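Local coordinates for Spermidine/putrescine ABC transporter, periplasmic binding protein (Treponema pallidum, PDB 2V84) that probably binds polyamines such as spermidine and putrescine in the periplasm as the receptor component of an ABC transporter, at residues I41-Q46 against P282-E287; Y123-Y128 against A274-F279; K139-Y144 against F221-G226. All coordinates share one frame; numbering follows the deposited sequence. Where two conformers were deposited one is given.

After strand 26-32 the chain enters helix 38-48 and, much later, helix 282-292; contact 1 joins these two helices at the surface and so closes the longest of the three loops. Within that loop lies contact 2, where the start of the long strand 125-137 meets helix 269-279. Innermost is contact 3, which packs the loop leaving the far end of that same strand against the neighbouring strand 223-226. Nothing crosses: each loop holds the next. Contacts 1 and 2 touch, since helices 269-279 and 282-292 follow one another and Tyr285 OH lies 2.6 Å from Tyr127 O. Contact 3 sits about 36 Å from both, centre to centre.

Contact 1: residues I41-Q46 against P282-E287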
# COMPACT_ATOMS: atom_id res chain seq x y z
N ILE A 41 -11.07 10.33 -12.88
CA ILE A 41 -10.62 10.21 -14.27
C ILE A 41 -11.57 10.93 -15.25
O ILE A 41 -11.11 11.69 -16.10
CB ILE A 41 -10.39 8.74 -14.68
CG1 ILE A 41 -9.06 8.26 -14.11
CG2 ILE A 41 -10.46 8.56 -16.22
CD1 ILE A 41 -8.95 6.77 -14.03
N LYS A 42 -12.88 10.70 -15.10
CA LYS A 42 -13.90 11.38 -15.90
C LYS A 42 -13.76 12.90 -15.80
O LYS A 42 -13.90 13.60 -16.79
CB LYS A 42 -15.33 10.99 -15.46
CG LYS A 42 -15.57 9.53 -15.07
CD LYS A 42 -16.54 8.79 -16.02
CE LYS A 42 -15.80 7.90 -17.03
NZ LYS A 42 -14.45 8.45 -17.45
N LYS A 43 -13.49 13.40 -14.59
CA LYS A 43 -13.37 14.84 -14.34
C LYS A 43 -12.18 15.44 -15.04
O LYS A 43 -12.27 16.52 -15.60
CB LYS A 43 -13.33 15.14 -12.84
CG LYS A 43 -14.70 15.21 -12.21
CD LYS A 43 -14.68 15.02 -10.71
CE LYS A 43 -16.06 14.61 -10.23
NZ LYS A 43 -16.33 15.04 -8.83
N PHE A 44 -11.05 14.74 -14.99
CA PHE A 44 -9.83 15.16 -15.68
C PHE A 44 -10.07 15.15 -17.18
O PHE A 44 -9.60 16.03 -17.90
CB PHE A 44 -8.67 14.23 -15.31
CG PHE A 44 -7.36 14.57 -15.96
CD1 PHE A 44 -6.56 15.59 -15.45
CD2 PHE A 44 -6.90 13.85 -17.06
CE1 PHE A 44 -5.34 15.90 -16.03
CE2 PHE A 44 -5.67 14.17 -17.65
CZ PHE A 44 -4.89 15.20 -17.12
N GLU A 45 -10.82 14.15 -17.63
CA GLU A 45 -11.18 14.03 -19.04
C GLU A 45 -12.08 15.18 -19.47
O GLU A 45 -11.87 15.78 -20.53
CB GLU A 45 -11.87 12.69 -19.30
CG GLU A 45 -10.91 11.52 -19.49
CD GLU A 45 -11.64 10.21 -19.73
OE1 GLU A 45 -12.82 10.10 -19.34
OE2 GLU A 45 -11.02 9.29 -20.31
N GLN A 46 -13.08 15.49 -18.66
CA GLN A 46 -13.99 16.58 -18.98
C GLN A 46 -13.30 17.94 -18.88
O GLN A 46 -13.50 18.80 -19.73
CB GLN A 46 -15.26 16.54 -18.13
CG GLN A 46 -16.49 16.89 -18.93
CD GLN A 46 -17.49 17.74 -18.17
OE1 GLN A 46 -17.89 17.41 -17.05
NE2 GLN A 46 -17.91 18.84 -18.78
N PRO A 282 -7.10 19.78 -3.59
CA PRO A 282 -7.67 19.41 -2.28
C PRO A 282 -9.00 18.66 -2.33
O PRO A 282 -9.15 17.64 -1.64
CB PRO A 282 -7.86 20.77 -1.61
CG PRO A 282 -6.74 21.57 -2.15
CD PRO A 282 -6.69 21.20 -3.59
N ALA A 283 -9.95 19.16 -3.13
CA ALA A 283 -11.25 18.51 -3.27
C ALA A 283 -11.17 17.18 -4.00
O ALA A 283 -11.91 16.24 -3.68
CB ALA A 283 -12.25 19.44 -3.95
N HIS A 284 -10.26 17.11 -4.97
CA HIS A 284 -10.07 15.92 -5.80
C HIS A 284 -9.27 14.85 -5.09
O HIS A 284 -9.49 13.65 -5.31
CB HIS A 284 -9.42 16.31 -7.13
CG HIS A 284 -10.31 17.15 -8.00
ND1 HIS A 284 -10.38 18.52 -7.88
CD2 HIS A 284 -11.18 16.80 -8.98
CE1 HIS A 284 -11.25 18.98 -8.77
NE2 HIS A 284 -11.73 17.96 -9.45
N TYR A 285 -8.33 15.28 -4.25
CA TYR A 285 -7.62 14.37 -3.35
C TYR A 285 -8.56 13.84 -2.27
O TYR A 285 -8.55 12.65 -1.96
CB TYR A 285 -6.38 15.00 -2.72
CG TYR A 285 -5.48 13.91 -2.19
CD1 TYR A 285 -4.72 13.13 -3.06
CD2 TYR A 285 -5.42 13.63 -0.83
CE1 TYR A 285 -3.91 12.12 -2.60
CE2 TYR A 285 -4.61 12.60 -0.35
CZ TYR A 285 -3.87 11.85 -1.24
OH TYR A 285 -3.07 10.83 -0.78
N ALA A 286 -9.39 14.72 -1.72
CA ALA A 286 -10.38 14.30 -0.73
C ALA A 286 -11.36 13.29 -1.31
O ALA A 286 -11.72 12.34 -0.65
CB ALA A 286 -11.09 15.47 -0.14
N GLU A 287 -11.79 13.50 -2.56
CA GLU A 287 -12.65 12.52 -3.25
C GLU A 287 -11.96 11.16 -3.41
O GLU A 287 -12.61 10.11 -3.31
CB GLU A 287 -13.15 13.07 -4.59
CG GLU A 287 -13.90 12.05 -5.47
CD GLU A 287 -14.36 12.63 -6.79
OE1 GLU A 287 -14.67 13.83 -6.83
OE2 GLU A 287 -14.42 11.89 -7.80
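Lys43 and Glu287 form a salt bridge between helix 38-48 and helix 282-292, two surface helices of the solute-binding protein fold. Lys43 NZ donates to Glu287 OE1 at 2.9 Å, reaching the oxygen on its syn side and 17° out of the carboxylate plane. The two side chains approach from opposite directions, both extended beyond CG, and long residues suit this place because Lys43 CA and Glu287 CA are 11.4 Å apart, a gap that two extended chains can span. Glu287 places its CG anti to the backbone N (chi1 172°), which sends the carboxylate across toward the other helix. Its second oxygen, OE2, is hydrogen-bonded to Ser39 OG, one turn before Lys43, so helix 38-48 grips both carboxylate oxygens and should hold the group's rotation.

Packing follows the charge. Lys43 also touches Phe278 of helix 269-279, whose ring in turn meets the imidazole of His284, a side chain that reaches Leu40 as well. Between Lys43 and His284 themselves the approach is slight and oblique to the ring: in one of the two conformers of the histidine, His284 CD2 lies a loose 4.3 Å from a single methylene, Lys43 CD.

Contact 2: residues Y123-Y128 against A274-F279; sequences YSVPYY and AFINFF
Two aromatic rings, those of Tyr127 and Phe279, make an offset stack between the chain at 123-128 and the helix ending in 274-279. Their centroids are 4.5 Å apart; the offset makes the overlap partial, and the 29° between the planes brings the rings closer on one side, at the two CZ atoms. Phe279 CE2 sits over the centre of the tyrosine ring, 3.7 Å above its plane. The closest atoms are Tyr127 CZ and Phe279 CZ, at 3.4 Å, and the phenol oxygen comes almost as near, with Tyr127 OH 3.5 Å from Phe279 CZ. The phenylalanine leaves the helix with CG anti to the backbone N (chi1 -167°), which carries its ring across to the strand, where the two side chains meet at about a right angle.

The strand is the first part of 125-137, a long element of the mixed sheet in this periplasmic binding protein fold, and helix 269-279 packs on it. At this point the strand has a classic beta bulge, Tyr127 and Tyr128 both facing Asp258 of the neighbouring strand 254-260.

Aliphatic contact continues the interface beside the stack. Val125 and Ile276 meet through methyls, Val125 CG1 lying 3.8 Å from Ile276 CG2; beta-branched side chains present these groups close to the backbone, which suits a buried pair whose CA atoms are 7.9 Å apart. Phe260, on strand 254-260, touches Ile276 and also meets the Tyr127 ring.

No hydrogen bond spans the two segments. The polar end of Tyr127 is satisfied elsewhere: its OH is hydrogen-bonded to Thr36 OG1, and tyrosine thereby offers a ring to the helix and a hydroxyl to the residues before helix 38-48.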
# COMPACT_ATOMS: atom_id res chain seq x y z
N TYR A 123 11.88 12.18 -8.94
CA TYR A 123 11.49 11.10 -9.83
C TYR A 123 10.13 10.58 -9.42
O TYR A 123 9.62 9.65 -10.03
CB TYR A 123 12.50 9.96 -9.78
CG TYR A 123 13.82 10.27 -10.49
CD1 TYR A 123 13.97 10.01 -11.83
CD2 TYR A 123 14.90 10.80 -9.78
CE1 TYR A 123 15.18 10.28 -12.48
CE2 TYR A 123 16.12 11.08 -10.42
CZ TYR A 123 16.25 10.82 -11.76
OH TYR A 123 17.44 11.07 -12.42
N SER A 124 9.56 11.14 -8.36
CA SER A 124 8.31 10.58 -7.80
C SER A 124 7.53 11.64 -7.06
O SER A 124 8.12 12.53 -6.49
CB SER A 124 8.61 9.41 -6.85
OG SER A 124 9.30 9.84 -5.67
N VAL A 125 6.20 11.51 -7.02
CA VAL A 125 5.40 12.40 -6.17
C VAL A 125 4.46 11.53 -5.38
O VAL A 125 3.80 10.71 -5.96
CB VAL A 125 4.54 13.39 -7.01
CG1 VAL A 125 3.61 14.22 -6.09
CG2 VAL A 125 5.45 14.34 -7.84
N PRO A 126 4.41 11.67 -4.04
CA PRO A 126 3.51 10.78 -3.28
C PRO A 126 2.06 10.76 -3.73
O PRO A 126 1.48 11.81 -4.01
CB PRO A 126 3.59 11.34 -1.85
CG PRO A 126 4.94 11.94 -1.79
CD PRO A 126 5.20 12.53 -3.15
N TYR A 127 1.48 9.56 -3.75
CA TYR A 127 0.11 9.31 -4.16
C TYR A 127 -0.74 9.00 -2.91
O TYR A 127 -1.82 9.55 -2.71
CB TYR A 127 0.14 8.12 -5.12
CG TYR A 127 -1.15 7.77 -5.79
CD1 TYR A 127 -2.16 7.09 -5.10
CD2 TYR A 127 -1.35 8.07 -7.13
CE1 TYR A 127 -3.32 6.76 -5.73
CE2 TYR A 127 -2.53 7.74 -7.77
CZ TYR A 127 -3.51 7.09 -7.07
OH TYR A 127 -4.69 6.73 -7.70
N TYR A 128 -0.23 8.11 -2.06
CA TYR A 128 -0.94 7.75 -0.83
C TYR A 128 0.02 7.02 0.09
O TYR A 128 0.92 6.37 -0.38
CB TYR A 128 -2.25 6.93 -1.12
CG TYR A 128 -2.96 6.61 0.17
CD1 TYR A 128 -3.51 7.63 0.94
CD2 TYR A 128 -3.03 5.30 0.65
CE1 TYR A 128 -4.12 7.36 2.16
CE2 TYR A 128 -3.62 5.03 1.88
CZ TYR A 128 -4.15 6.06 2.62
OH TYR A 128 -4.75 5.78 3.82
N ALA A 274 0.07 17.27 -15.39
CA ALA A 274 -1.22 17.91 -15.20
C ALA A 274 -2.13 17.01 -14.40
O ALA A 274 -2.94 17.48 -13.59
CB ALA A 274 -1.86 18.26 -16.56
N PHE A 275 -1.99 15.71 -14.61
CA PHE A 275 -2.80 14.78 -13.84
C PHE A 275 -2.36 14.68 -12.39
O PHE A 275 -3.20 14.68 -11.50
CB PHE A 275 -2.87 13.41 -14.50
CG PHE A 275 -3.83 12.50 -13.81
CD1 PHE A 275 -5.18 12.50 -14.15
CD2 PHE A 275 -3.40 11.66 -12.77
CE1 PHE A 275 -6.09 11.67 -13.48
CE2 PHE A 275 -4.30 10.83 -12.10
CZ PHE A 275 -5.64 10.84 -12.46
N ILE A 276 -1.05 14.66 -12.13
CA ILE A 276 -0.56 14.65 -10.76
C ILE A 276 -1.03 15.92 -10.04
O ILE A 276 -1.48 15.89 -8.89
CB ILE A 276 1.01 14.57 -10.71
CG1 ILE A 276 1.50 13.29 -11.42
CG2 ILE A 276 1.53 14.65 -9.27
CD1 ILE A 276 3.03 13.25 -11.64
N ASN A 277 -0.90 17.05 -10.74
CA ASN A 277 -1.36 18.33 -10.23
C ASN A 277 -2.88 18.31 -9.94
O ASN A 277 -3.31 18.80 -8.91
CB ASN A 277 -0.99 19.46 -11.20
CG ASN A 277 -1.08 20.83 -10.54
OD1 ASN A 277 -0.46 21.06 -9.51
ND2 ASN A 277 -1.85 21.73 -11.14
N PHE A 278 -3.66 17.71 -10.84
CA PHE A 278 -5.12 17.58 -10.69
C PHE A 278 -5.47 16.70 -9.47
O PHE A 278 -6.32 17.05 -8.65
CB PHE A 278 -5.69 16.99 -11.99
CG PHE A 278 -7.15 16.60 -11.92
CD1 PHE A 278 -7.53 15.32 -11.50
CD2 PHE A 278 -8.14 17.48 -12.36
CE1 PHE A 278 -8.90 14.95 -11.47
CE2 PHE A 278 -9.50 17.12 -12.33
CZ PHE A 278 -9.87 15.85 -11.89
N PHE A 279 -4.79 15.58 -9.36
CA PHE A 279 -5.07 14.60 -8.30
C PHE A 279 -4.81 15.20 -6.92
O PHE A 279 -5.52 14.89 -5.94
CB PHE A 279 -4.19 13.38 -8.55
CG PHE A 279 -4.57 12.17 -7.76
CD1 PHE A 279 -5.62 11.35 -8.17
CD2 PHE A 279 -3.84 11.84 -6.62
CE1 PHE A 279 -5.96 10.20 -7.42
CE2 PHE A 279 -4.17 10.69 -5.88
CZ PHE A 279 -5.24 9.89 -6.28

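Contact 3: residues K139-Y144 against F221-G226; sequences KAVPSY and FVVAHG
The loop that leaves strand 125-137 folds back over the start of the adjacent strand 223-226, in the mixed sheet of the binding-protein fold. Ala140 and Val141 face Val222, whose two methyls divide the work: Val222 CG1 lies 3.7 Å from Ala140 CB, and Val222 CG2 lies 3.8 Å from Val141 CG2. With chi1 at -64°, Val222 has CG1 beside the backbone N and CG2 between N and the carbonyl carbon, and this forked shape reaches both loop residues at once. The nearest CA atoms, of Ala140 and Val222, are 6.6 Å apart, a spacing that the single methyl of alanine fits. Val141 crosses Val222 obliquely and also reaches Val223, its CG2 4.2 Å from Val223 CG2.

Further apolar cover for Val141 comes from Leu156 and from Val136 in strand 125-137. The loop's own turn is tied by Asn137, whose OD1 accepts a hydrogen bond from Ala140 N, while the backbone of the same asparagine pairs with Val222.

Since the side chains meet chiefly through methyl groups, with no hydrogen bond between the two segments, cohesion here rests on dispersion and the exclusion of water, and depends on close fit more than on direction.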
# COMPACT_ATOMS: atom_id res chain seq x y z
N LYS A 139 -17.66 -10.20 17.28
CA LYS A 139 -18.67 -11.11 17.80
C LYS A 139 -18.14 -12.55 17.87
O LYS A 139 -18.53 -13.31 18.76
CB LYS A 139 -20.03 -11.00 17.06
CG LYS A 139 -20.07 -11.55 15.64
CD LYS A 139 -21.35 -11.10 14.89
CE LYS A 139 -21.04 -10.88 13.38
NZ LYS A 139 -22.28 -10.61 12.59
N ALA A 140 -17.23 -12.91 16.97
CA ALA A 140 -16.64 -14.25 16.99
C ALA A 140 -15.40 -14.34 17.89
O ALA A 140 -15.07 -15.41 18.41
CB ALA A 140 -16.33 -14.70 15.59
N VAL A 141 -14.71 -13.22 18.07
CA VAL A 141 -13.53 -13.17 18.92
C VAL A 141 -13.68 -12.02 19.91
O VAL A 141 -13.20 -10.92 19.64
CB VAL A 141 -12.21 -12.95 18.10
CG1 VAL A 141 -11.02 -13.32 18.93
CG2 VAL A 141 -12.21 -13.77 16.81
N PRO A 142 -14.38 -12.25 21.04
CA PRO A 142 -14.65 -11.16 21.99
C PRO A 142 -13.42 -10.65 22.75
O PRO A 142 -13.37 -9.45 23.09
CB PRO A 142 -15.67 -11.76 22.95
CG PRO A 142 -16.12 -13.04 22.32
CD PRO A 142 -14.99 -13.51 21.49
N SER A 143 -12.43 -11.52 22.97
CA SER A 143 -11.20 -11.14 23.68
C SER A 143 -9.93 -11.35 22.83
O SER A 143 -9.67 -12.45 22.35
CB SER A 143 -11.10 -11.89 25.03
OG SER A 143 -9.95 -11.49 25.76
N TYR A 144 -9.16 -10.29 22.65
CA TYR A 144 -7.93 -10.38 21.85
C TYR A 144 -7.03 -9.20 22.17
O TYR A 144 -7.53 -8.14 22.56
CB TYR A 144 -8.25 -10.42 20.33
CG TYR A 144 -9.13 -9.28 19.88
CD1 TYR A 144 -10.52 -9.34 20.03
CD2 TYR A 144 -8.57 -8.12 19.32
CE1 TYR A 144 -11.34 -8.28 19.64
CE2 TYR A 144 -9.37 -7.04 18.93
CZ TYR A 144 -10.77 -7.14 19.11
OH TYR A 144 -11.59 -6.11 18.74
N PHE A 221 -13.18 -16.45 7.70
CA PHE A 221 -12.02 -15.99 8.46
C PHE A 221 -12.54 -15.05 9.53
O PHE A 221 -13.33 -14.16 9.22
CB PHE A 221 -11.00 -15.22 7.61
CG PHE A 221 -10.48 -15.96 6.39
CD1 PHE A 221 -10.59 -17.34 6.26
CD2 PHE A 221 -9.84 -15.24 5.39
CE1 PHE A 221 -10.08 -17.99 5.12
CE2 PHE A 221 -9.33 -15.88 4.26
CZ PHE A 221 -9.46 -17.26 4.12
N VAL A 222 -12.09 -15.22 10.77
CA VAL A 222 -12.57 -14.33 11.84
C VAL A 222 -11.51 -13.29 12.23
O VAL A 222 -11.80 -12.31 12.92
CB VAL A 222 -13.14 -15.09 13.08
CG1 VAL A 222 -14.38 -15.90 12.70
CG2 VAL A 222 -12.07 -15.98 13.74
N VAL A 223 -10.29 -13.52 11.76
CA VAL A 223 -9.20 -12.56 11.89
C VAL A 223 -8.46 -12.65 10.57
O VAL A 223 -8.13 -13.73 10.10
CB VAL A 223 -8.21 -12.92 13.01
CG1 VAL A 223 -7.08 -11.90 13.04
CG2 VAL A 223 -8.88 -12.96 14.37
N ALA A 224 -8.21 -11.50 9.95
CA ALA A 224 -7.43 -11.52 8.71
C ALA A 224 -6.53 -10.33 8.57
O ALA A 224 -6.87 -9.23 8.99
CB ALA A 224 -8.35 -11.64 7.48
N HIS A 225 -5.36 -10.56 7.97
CA HIS A 225 -4.40 -9.52 7.63
C HIS A 225 -4.83 -8.88 6.29
O HIS A 225 -5.16 -9.61 5.34
CB HIS A 225 -3.06 -10.23 7.47
CG HIS A 225 -1.88 -9.33 7.23
ND1 HIS A 225 -0.74 -9.81 6.63
CD2 HIS A 225 -1.66 -8.03 7.50
CE1 HIS A 225 0.15 -8.83 6.56
NE2 HIS A 225 -0.38 -7.74 7.08
N GLY A 226 -4.85 -7.55 6.20
CA GLY A 226 -5.23 -6.93 4.93
C GLY A 226 -5.50 -5.44 5.00
O GLY A 226 -5.19 -4.80 5.98